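Local coordinates for TerD domain-containing protein (Streptomyces coelicolor A3, PDB 2QZ7) that is of unknown function but, as a homologue of the telluride resistance protein TerD, forms a beta-sandwich domain that carries bound sodium ions, at residues 44-49 / 89-94; 26-31 / 130-135; 120-125 / 148-153; 107-112 / 154-159. All blocks are in the same frame, centred on the assembly; numbering follows the deposited sequence.

Interaction 1: 44-49 / 89-94; sequences LDIIAT and FVEEMT. With NA (sodium ion), chain D.
E91 stretches from one sheet of the TerD beta sandwich to the other and meets D45 and I46 across the interface. Strands 44-49 and 91-94 belong to different sheets but run almost parallel, 8° apart at a closest axis approach of 7.5 Å, a gap spanned by side chains. With CG anti to the backbone N (chi1 179°) and an extended chain beyond it, E91 brings OE1 to within 2.4 Å of a sodium ion, which L44 O, D45 OD1, S81 and a water also bind. OE2 has a different task: I46 N donates to it at 2.9 Å, approaching from above the carboxylate plane, while a water links it to I46 O. The carboxylates of D45 and E91 are turned 33° against each other, and the cation between them probably offsets their repulsion; D45 OD2 is held by H114. I46 and E91 run past each other in opposite directions, so I46 CD1 packs on E91 CG at 3.8 Å. Selenomethionine M93 likewise passes I46 in the opposite direction. Its bend at chi3 carries CE back to 3.6 Å from I46 O, while the extended chain before that bend sets SE 3.6 Å from A48 CB.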
# COMPACT_ATOMS: atom_id res chain seq x y z
N LEU A 44 0.17 -7.27 -9.08
CA LEU A 44 -0.17 -6.55 -7.84
C LEU A 44 0.86 -5.48 -7.62
O LEU A 44 2.03 -5.65 -7.97
CB LEU A 44 -0.18 -7.44 -6.60
CG LEU A 44 -1.44 -8.30 -6.35
CD1 LEU A 44 -1.67 -9.38 -7.46
CD2 LEU A 44 -1.38 -8.92 -4.97
N ASP A 45 0.39 -4.35 -7.09
CA ASP A 45 1.24 -3.20 -6.77
C ASP A 45 1.01 -2.75 -5.37
O ASP A 45 -0.15 -2.54 -4.93
CB ASP A 45 0.91 -2.00 -7.66
CG ASP A 45 1.42 -2.17 -9.10
OD1 ASP A 45 2.44 -2.87 -9.32
OD2 ASP A 45 0.80 -1.58 -10.02
N ILE A 46 2.11 -2.52 -4.66
CA ILE A 46 2.04 -1.67 -3.46
C ILE A 46 1.88 -0.23 -3.95
O ILE A 46 2.63 0.23 -4.84
CB ILE A 46 3.33 -1.74 -2.59
CG1 ILE A 46 3.63 -3.20 -2.13
CG2 ILE A 46 3.17 -0.80 -1.33
CD1 ILE A 46 5.07 -3.33 -1.43
N ILE A 47 0.94 0.49 -3.36
CA ILE A 47 0.70 1.89 -3.73
C ILE A 47 0.60 2.68 -2.45
O ILE A 47 -0.07 2.25 -1.53
CB ILE A 47 -0.66 2.03 -4.50
CG1 ILE A 47 -0.65 1.16 -5.80
CG2 ILE A 47 -0.92 3.49 -4.82
CD1 ILE A 47 -2.04 1.18 -6.56
N ALA A 48 1.23 3.86 -2.39
CA ALA A 48 1.02 4.78 -1.25
C ALA A 48 0.68 6.19 -1.74
O ALA A 48 1.02 6.56 -2.87
CB ALA A 48 2.29 4.84 -0.36
N THR A 49 -0.01 6.93 -0.89
CA THR A 49 -0.34 8.35 -1.11
C THR A 49 -0.05 9.12 0.12
O THR A 49 -0.14 8.59 1.21
CB THR A 49 -1.80 8.54 -1.46
OG1 THR A 49 -2.56 7.60 -0.70
CG2 THR A 49 -2.03 8.23 -3.00
N PHE A 89 9.04 -12.30 -0.67
CA PHE A 89 8.58 -10.93 -0.91
C PHE A 89 9.13 -10.37 -2.18
O PHE A 89 10.31 -10.07 -2.28
CB PHE A 89 8.94 -10.06 0.26
CG PHE A 89 8.22 -10.45 1.48
CD1 PHE A 89 6.82 -10.38 1.51
CD2 PHE A 89 8.90 -10.96 2.57
CE1 PHE A 89 6.11 -10.73 2.66
CE2 PHE A 89 8.21 -11.34 3.74
CZ PHE A 89 6.81 -11.23 3.78
N VAL A 90 8.26 -10.25 -3.18
CA VAL A 90 8.71 -9.86 -4.50
C VAL A 90 8.62 -8.34 -4.74
O VAL A 90 9.04 -7.84 -5.80
CB VAL A 90 7.92 -10.64 -5.60
CG1 VAL A 90 8.18 -12.14 -5.46
CG2 VAL A 90 6.44 -10.34 -5.50
N GLU A 91 8.04 -7.59 -3.80
CA GLU A 91 7.88 -6.18 -4.00
C GLU A 91 8.01 -5.50 -2.64
O GLU A 91 7.56 -6.04 -1.65
CB GLU A 91 6.51 -5.88 -4.64
CG GLU A 91 6.21 -4.37 -4.88
CD GLU A 91 5.31 -4.14 -6.08
OE1 GLU A 91 5.42 -4.92 -7.07
OE2 GLU A 91 4.53 -3.17 -6.08
N GLU A 92 8.62 -4.34 -2.58
CA GLU A 92 8.76 -3.69 -1.29
C GLU A 92 8.77 -2.17 -1.46
O GLU A 92 9.22 -1.65 -2.49
CB GLU A 92 10.04 -4.15 -0.58
CG GLU A 92 11.31 -3.48 -1.09
CD GLU A 92 11.61 -2.12 -0.38
OE1 GLU A 92 11.27 -1.96 0.80
OE2 GLU A 92 12.21 -1.23 -0.99
N MSE A 93 8.32 -1.48 -0.42
CA MSE A 93 8.36 -0.03 -0.40
C MSE A 93 8.85 0.39 0.98
O MSE A 93 8.26 0.01 2.01
CB MSE A 93 6.93 0.53 -0.65
CG MSE A 93 6.93 2.09 -0.80
SE MSE A 93 5.20 2.82 -1.19
CE MSE A 93 5.07 2.18 -2.99
N THR A 94 9.92 1.18 1.00
CA THR A 94 10.44 1.74 2.27
C THR A 94 10.14 3.25 2.44
O THR A 94 10.40 4.03 1.54
CB THR A 94 11.95 1.47 2.34
OG1 THR A 94 12.17 0.06 2.28
CG2 THR A 94 12.62 2.07 3.61
NA NA D . 3.98 -4.68 -8.91
O HOH W 1 3.99 -0.66 -6.95
O HOH W 2 5.06 -3.85 -10.62

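Interaction 2: 26-31 / 130-135; sequences VDVRLK and VVVAEG
V28 and V130 make the closest apolar side-chain contact between strands 26-31 and 130-134, CG1 of V28 lying 3.6 Å from CG2 of V130 as the two side chains pass at a slant. This is the tight side of an antiparallel pair whose two faces differ in character. V28, L30, V130 and V132 point into the interior, where V109, V111, V155 and F158 of the second sheet cover them. At the edge of this packed region V26 turns CG2 anti to its backbone N, beside the carbonyl carbon, and that methyl lies 4.1 Å from V132 CG1.

The other face is more polar and in part reached by water: D27, R29 and V131 are partly exposed there, with A133 buried among them. The R29 side chain lies alongside V131, and its bend at chi3 (-74°) brings NH2 to 3.5 Å from V131 CG1. Its NE lies 3.3 Å from D27 OD1, but the oxygen sits well out of the guanidinium plane: the charges attract without an N-H aimed at the carboxylate. A water at the guanidinium edge instead accepts from R29 NE at 2.8 Å. D27 OD2 accepts from a second water at 2.7 Å, and this water accepts from G135 N, tying the side chain to the residue just past the end of the neighbouring strand.

Between the faces, D27 pairs with A133 and R29 with V131, each through two backbone bonds of 2.9 to 3.0 Å. With strand 91-95 on the far side of strand 26-31, this is the centre of an antiparallel sheet with one apolar and one partly solvated face, as is typical of a beta sandwich.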
# COMPACT_ATOMS: atom_id res chain seq x y z
N VAL A 26 9.91 2.92 7.90
CA VAL A 26 8.98 1.82 7.89
C VAL A 26 9.07 1.20 6.51
O VAL A 26 9.42 1.88 5.55
CB VAL A 26 7.52 2.28 8.24
CG1 VAL A 26 6.89 3.03 7.12
CG2 VAL A 26 6.67 1.11 8.62
N ASP A 27 8.82 -0.10 6.41
CA ASP A 27 8.75 -0.74 5.09
C ASP A 27 7.55 -1.65 4.98
O ASP A 27 6.97 -2.10 6.00
CB ASP A 27 10.04 -1.47 4.73
CG ASP A 27 10.20 -2.80 5.45
OD1 ASP A 27 10.32 -3.85 4.79
OD2 ASP A 27 10.22 -2.81 6.69
N VAL A 28 7.15 -1.87 3.73
CA VAL A 28 6.04 -2.69 3.39
C VAL A 28 6.55 -3.69 2.37
O VAL A 28 7.15 -3.32 1.36
CB VAL A 28 4.90 -1.84 2.79
CG1 VAL A 28 3.70 -2.71 2.40
CG2 VAL A 28 4.47 -0.75 3.80
N ARG A 29 6.36 -4.97 2.65
CA ARG A 29 6.78 -6.03 1.70
C ARG A 29 5.57 -6.84 1.32
O ARG A 29 4.71 -7.12 2.18
CB ARG A 29 7.83 -6.95 2.35
CG ARG A 29 9.20 -6.32 2.55
CD ARG A 29 10.09 -7.20 3.49
NE ARG A 29 9.60 -7.05 4.86
CZ ARG A 29 9.98 -7.77 5.90
NH1 ARG A 29 10.88 -8.72 5.76
NH2 ARG A 29 9.49 -7.52 7.11
N LEU A 30 5.53 -7.25 0.05
CA LEU A 30 4.37 -7.92 -0.51
C LEU A 30 4.78 -9.21 -1.26
O LEU A 30 5.78 -9.20 -1.99
CB LEU A 30 3.68 -6.95 -1.48
CG LEU A 30 2.59 -7.50 -2.42
CD1 LEU A 30 1.40 -7.96 -1.57
CD2 LEU A 30 2.16 -6.36 -3.36
N LYS A 31 4.05 -10.31 -1.04
CA LYS A 31 4.26 -11.57 -1.78
C LYS A 31 2.95 -12.01 -2.39
O LYS A 31 1.89 -11.63 -1.90
CB LYS A 31 4.79 -12.68 -0.83
CG LYS A 31 3.84 -13.03 0.33
CD LYS A 31 4.39 -14.20 1.16
CE LYS A 31 3.39 -14.62 2.25
NZ LYS A 31 3.77 -15.93 2.93
N VAL A 130 1.22 -9.51 3.07
CA VAL A 130 1.91 -8.25 3.29
C VAL A 130 2.48 -8.22 4.72
O VAL A 130 1.91 -8.80 5.65
CB VAL A 130 0.96 -7.04 2.98
CG1 VAL A 130 -0.20 -6.91 4.01
CG2 VAL A 130 1.72 -5.73 2.82
N VAL A 131 3.63 -7.57 4.88
CA VAL A 131 4.18 -7.32 6.21
C VAL A 131 4.61 -5.86 6.29
O VAL A 131 5.34 -5.37 5.41
CB VAL A 131 5.41 -8.27 6.52
CG1 VAL A 131 6.06 -7.92 7.88
CG2 VAL A 131 4.99 -9.75 6.50
N VAL A 132 4.15 -5.17 7.34
CA VAL A 132 4.51 -3.81 7.63
C VAL A 132 5.42 -3.82 8.87
O VAL A 132 5.06 -4.40 9.90
CB VAL A 132 3.23 -2.97 7.88
CG1 VAL A 132 3.56 -1.51 8.20
CG2 VAL A 132 2.33 -3.07 6.66
N ALA A 133 6.59 -3.20 8.79
CA ALA A 133 7.53 -3.25 9.93
C ALA A 133 8.30 -1.97 10.09
O ALA A 133 8.48 -1.24 9.12
CB ALA A 133 8.50 -4.39 9.76
N GLU A 134 8.78 -1.72 11.32
CA GLU A 134 9.83 -0.73 11.52
C GLU A 134 11.13 -1.47 11.85
O GLU A 134 11.32 -1.94 12.98
CB GLU A 134 9.49 0.29 12.63
CG GLU A 134 10.52 1.42 12.64
CD GLU A 134 10.50 2.38 13.85
OE1 GLU A 134 10.00 2.02 14.96
OE2 GLU A 134 11.06 3.49 13.67
N GLY A 135 12.00 -1.62 10.85
CA GLY A 135 13.18 -2.45 11.04
C GLY A 135 12.74 -3.84 11.44
O GLY A 135 11.96 -4.50 10.72
O HOH W 3 8.06 -5.14 6.25
O HOH W 4 11.59 -0.99 8.14

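Interaction 3: 120-125 / 148-153; sequences KTFDDV and AGATAA. With NA (sodium ion), chain E.
T121 and D123 bring their CA atoms to 4.5 Å and 4.6 Å from those of T151 and A148 respectively, where a turn with helical backbone angles at 122-124 meets the chain entering strand 152-160. The strand opens with a classic beta bulge, T151 and A152 both facing F175, so the turn packs against the irregular end of a sandwich sheet. Two carbonyls hold it there. A148 O accepts twice: from T121 OG1 at 3.0 Å in the carbonyl plane, and from D123 N on a lone pair. A150 O takes F122 N at 3.2 Å, nearly along the C=O axis. The chi1 of T121 (70°) sets OG1 between backbone N and carbonyl carbon, which aims it at A148 while CG2 faces G149 O. Within the turn, D124 OD2 accepts T121 N at 2.7 Å and so fixes its start. The F122 ring points an edge at the strand: CE2 comes 3.7 Å from A152 C, close to the ring plane, and also touches A153 CB. F144 stacks on the same ring, and V111 and I113 of strand 104-113 touch it as well. The turn also holds a sodium ion, bound by V125 O, T128, a water and, at 2.1 Å, F122 O.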
# COMPACT_ATOMS: atom_id res chain seq x y z
N LYS A 120 -10.67 -9.23 -10.83
CA LYS A 120 -9.79 -10.10 -10.04
C LYS A 120 -9.61 -9.60 -8.59
O LYS A 120 -9.25 -8.45 -8.35
CB LYS A 120 -8.45 -10.26 -10.76
CG LYS A 120 -7.50 -11.29 -10.19
CD LYS A 120 -6.11 -11.16 -10.82
CE LYS A 120 -6.06 -11.79 -12.23
NZ LYS A 120 -4.70 -11.65 -12.87
N THR A 121 -9.87 -10.48 -7.63
CA THR A 121 -9.84 -10.12 -6.21
C THR A 121 -8.69 -10.86 -5.50
O THR A 121 -8.02 -11.70 -6.10
CB THR A 121 -11.17 -10.46 -5.54
OG1 THR A 121 -11.29 -11.88 -5.46
CG2 THR A 121 -12.38 -9.89 -6.33
N PHE A 122 -8.48 -10.54 -4.22
CA PHE A 122 -7.45 -11.16 -3.39
C PHE A 122 -7.68 -12.66 -3.21
O PHE A 122 -6.71 -13.42 -3.02
CB PHE A 122 -7.32 -10.45 -2.03
CG PHE A 122 -6.64 -9.11 -2.13
CD1 PHE A 122 -5.26 -9.02 -2.16
CD2 PHE A 122 -7.40 -7.93 -2.19
CE1 PHE A 122 -4.63 -7.77 -2.28
CE2 PHE A 122 -6.81 -6.69 -2.30
CZ PHE A 122 -5.39 -6.59 -2.33
N ASP A 123 -8.95 -13.06 -3.27
CA ASP A 123 -9.37 -14.47 -3.19
C ASP A 123 -8.98 -15.28 -4.41
O ASP A 123 -8.77 -16.48 -4.30
CB ASP A 123 -10.88 -14.61 -2.96
CG ASP A 123 -11.25 -15.95 -2.36
OD1 ASP A 123 -10.64 -16.30 -1.31
OD2 ASP A 123 -12.11 -16.66 -2.93
N ASP A 124 -8.88 -14.62 -5.57
CA ASP A 124 -8.41 -15.21 -6.84
C ASP A 124 -6.88 -15.44 -6.92
O ASP A 124 -6.42 -16.05 -7.89
CB ASP A 124 -8.83 -14.33 -8.02
CG ASP A 124 -10.32 -14.10 -8.08
OD1 ASP A 124 -11.10 -15.07 -7.91
OD2 ASP A 124 -10.73 -12.95 -8.31
N VAL A 125 -6.12 -14.95 -5.95
CA VAL A 125 -4.65 -14.96 -6.04
C VAL A 125 -4.06 -15.66 -4.80
O VAL A 125 -4.31 -15.21 -3.66
CB VAL A 125 -4.03 -13.51 -6.18
CG1 VAL A 125 -2.50 -13.59 -6.46
CG2 VAL A 125 -4.74 -12.68 -7.26
N ALA A 148 -11.21 -10.54 0.93
CA ALA A 148 -11.16 -11.56 -0.14
C ALA A 148 -11.86 -11.12 -1.42
O ALA A 148 -11.37 -11.41 -2.52
CB ALA A 148 -11.75 -12.90 0.35
N GLY A 149 -12.99 -10.42 -1.28
CA GLY A 149 -13.76 -9.92 -2.42
C GLY A 149 -13.27 -8.63 -3.09
O GLY A 149 -13.84 -8.20 -4.09
N ALA A 150 -12.20 -8.03 -2.57
CA ALA A 150 -11.75 -6.71 -3.02
C ALA A 150 -10.75 -6.80 -4.16
O ALA A 150 -9.98 -7.74 -4.24
CB ALA A 150 -11.13 -5.92 -1.84
N THR A 151 -10.73 -5.77 -5.01
CA THR A 151 -9.74 -5.65 -6.09
C THR A 151 -8.50 -4.90 -5.60
O THR A 151 -7.40 -4.99 -6.17
CB THR A 151 -10.34 -4.87 -7.22
OG1 THR A 151 -10.75 -3.58 -6.73
CG2 THR A 151 -11.56 -5.64 -7.81
N ALA A 152 -8.68 -4.16 -4.53
CA ALA A 152 -7.63 -3.36 -3.95
C ALA A 152 -7.94 -3.19 -2.47
O ALA A 152 -9.09 -3.35 -2.05
CB ALA A 152 -7.52 -1.99 -4.68
N ALA A 153 -6.92 -2.88 -1.67
CA ALA A 153 -7.09 -2.69 -0.21
C ALA A 153 -6.05 -1.78 0.41
O ALA A 153 -4.86 -1.91 0.15
CB ALA A 153 -7.07 -4.05 0.52
NA NA E . -5.32 -14.35 -1.69
O HOH W 5 -6.46 -13.64 0.04

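Interaction 4: 107-112 / 154-159; sequences VIVGVA and TVAEFT
V109 O is gripped by two donors in succession, V155 N at 2.9 Å and A156 N at 3.3 Å, the signature of a classic beta bulge in an antiparallel sheet. The V155 bond is almost perfectly straight (179° at the hydrogen) and lies in the carbonyl plane; the longer A156 bond comes in tilted out of that plane. The extra residue shifts the register by one between V109 and G110. Beyond it G110, with no side chain, lets the strands close until its CA lies 3.7 Å from T154 CA. Before the bulge the pairing is regular and tight: V107 N donates to F158 O at 2.7 Å, F158 N returns the bond to V107 O, and V109 N reaches A156 O.

The side chains of V107, V109, A156 and F158 share the face turned toward the other sheet, where V26 and V28 meet them; I46, on the neighbouring strand, touches V109 as well. V109 is the hub. Its chi1 of 61° sets CG1 between the backbone N and the carbonyl carbon, and from there the methyl touches A156 CB at 3.8 Å, F158 CE2 at 4.1 Å and V155 CG2. F158 also brings CD2 alongside V107 CB.

On the reverse face the polar ends look elsewhere, T154 OG1 bonding to A171 O and E157 forming a salt bridge with R106. What T154 offers across the strands is its methyl: I108, with chi2 at 148° and thus well off a staggered value, sweeps slantwise past it and sets CD1 3.6 Å from T154 CG2.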
# COMPACT_ATOMS: atom_id res chain seq x y z
N VAL A 107 0.04 9.45 5.63
CA VAL A 107 0.40 8.56 4.57
C VAL A 107 -0.47 7.30 4.64
O VAL A 107 -0.69 6.75 5.73
CB VAL A 107 1.92 8.15 4.63
CG1 VAL A 107 2.27 7.19 3.45
CG2 VAL A 107 2.78 9.40 4.60
N ILE A 108 -1.01 6.87 3.51
CA ILE A 108 -1.67 5.60 3.50
C ILE A 108 -1.12 4.66 2.46
O ILE A 108 -0.81 5.08 1.35
CB ILE A 108 -3.23 5.71 3.57
CG1 ILE A 108 -4.00 4.48 3.18
CG2 ILE A 108 -3.82 6.92 2.89
CD1 ILE A 108 -5.34 4.54 4.11
N VAL A 109 -0.95 3.41 2.85
CA VAL A 109 -0.36 2.44 1.90
C VAL A 109 -1.33 1.28 1.75
O VAL A 109 -2.01 0.91 2.71
CB VAL A 109 1.07 2.00 2.34
CG1 VAL A 109 1.03 1.34 3.66
CG2 VAL A 109 1.73 1.07 1.29
N GLY A 110 -1.41 0.75 0.54
CA GLY A 110 -2.29 -0.36 0.22
C GLY A 110 -1.73 -1.19 -0.92
O GLY A 110 -0.57 -1.01 -1.36
N VAL A 111 -2.54 -2.13 -1.37
CA VAL A 111 -2.16 -3.05 -2.41
C VAL A 111 -3.31 -3.12 -3.39
O VAL A 111 -4.48 -3.27 -3.02
CB VAL A 111 -1.79 -4.45 -1.84
CG1 VAL A 111 -1.59 -5.50 -2.97
CG2 VAL A 111 -0.51 -4.38 -0.96
N ALA A 112 -2.98 -2.97 -4.67
CA ALA A 112 -3.97 -3.05 -5.74
C ALA A 112 -3.69 -4.18 -6.74
O ALA A 112 -2.54 -4.42 -7.11
CB ALA A 112 -4.07 -1.69 -6.47
N THR A 154 -6.48 -0.90 1.31
CA THR A 154 -5.49 -0.19 2.16
C THR A 154 -5.04 -1.21 3.20
O THR A 154 -5.81 -2.15 3.50
CB THR A 154 -6.10 1.05 2.85
OG1 THR A 154 -7.30 0.68 3.53
CG2 THR A 154 -6.44 2.08 1.79
N VAL A 155 -3.81 -1.08 3.71
CA VAL A 155 -3.37 -1.95 4.80
C VAL A 155 -2.90 -1.14 6.05
O VAL A 155 -3.03 -1.65 7.18
CB VAL A 155 -2.26 -3.00 4.39
CG1 VAL A 155 -2.65 -3.79 3.08
CG2 VAL A 155 -0.94 -2.36 4.25
N ALA A 156 -2.36 0.08 5.86
CA ALA A 156 -1.74 0.80 6.99
C ALA A 156 -1.84 2.31 6.81
O ALA A 156 -1.72 2.83 5.69
CB ALA A 156 -0.24 0.38 7.14
N GLU A 157 -2.00 3.00 7.93
CA GLU A 157 -2.04 4.45 7.93
C GLU A 157 -0.91 4.98 8.84
O GLU A 157 -0.77 4.50 9.97
CB GLU A 157 -3.40 4.93 8.49
CG GLU A 157 -3.53 6.42 8.55
CD GLU A 157 -4.70 6.90 9.35
OE1 GLU A 157 -4.70 6.71 10.59
OE2 GLU A 157 -5.59 7.52 8.74
N PHE A 158 -0.13 5.94 8.36
CA PHE A 158 0.80 6.68 9.21
C PHE A 158 0.33 8.14 9.30
O PHE A 158 -0.03 8.76 8.29
CB PHE A 158 2.24 6.59 8.69
CG PHE A 158 2.65 5.18 8.30
CD1 PHE A 158 3.07 4.27 9.26
CD2 PHE A 158 2.58 4.77 6.98
CE1 PHE A 158 3.41 2.95 8.91
CE2 PHE A 158 2.96 3.47 6.59
CZ PHE A 158 3.34 2.55 7.57
N THR A 159 0.27 8.66 10.54
CA THR A 159 -0.16 10.03 10.80
C THR A 159 0.76 10.63 11.85
O THR A 159 1.33 9.90 12.69
CB THR A 159 -1.66 10.12 11.29
OG1 THR A 159 -1.83 9.32 12.46
CG2 THR A 159 -2.62 9.64 10.23

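Overall arrangement
The four contacts sample a two-sheet beta sandwich: each sheet, the junction between them and one end. Interaction 2 lies in one sheet and interaction 4 in the other, their centres about 11 Å apart, and their valines meet across the interior. Interaction 1 joins the two sheets, hydrogen-bonding through 91-94 to 26-31 and through 44-49 to 107-112. Interaction 3, about 16 Å from interaction 4 by centres, continues the same strand 152-160 at its start. Along the chain, 44-49 and 89-94 fall between 26-31 and 130-135, whereas interactions 2 and 4 alternate, so distant parts of the sequence interlock. Interactions 1 and 3 each hold a sodium ion; as TerD relatives bind calcium, calcium may naturally occupy such sites, though this is not established here.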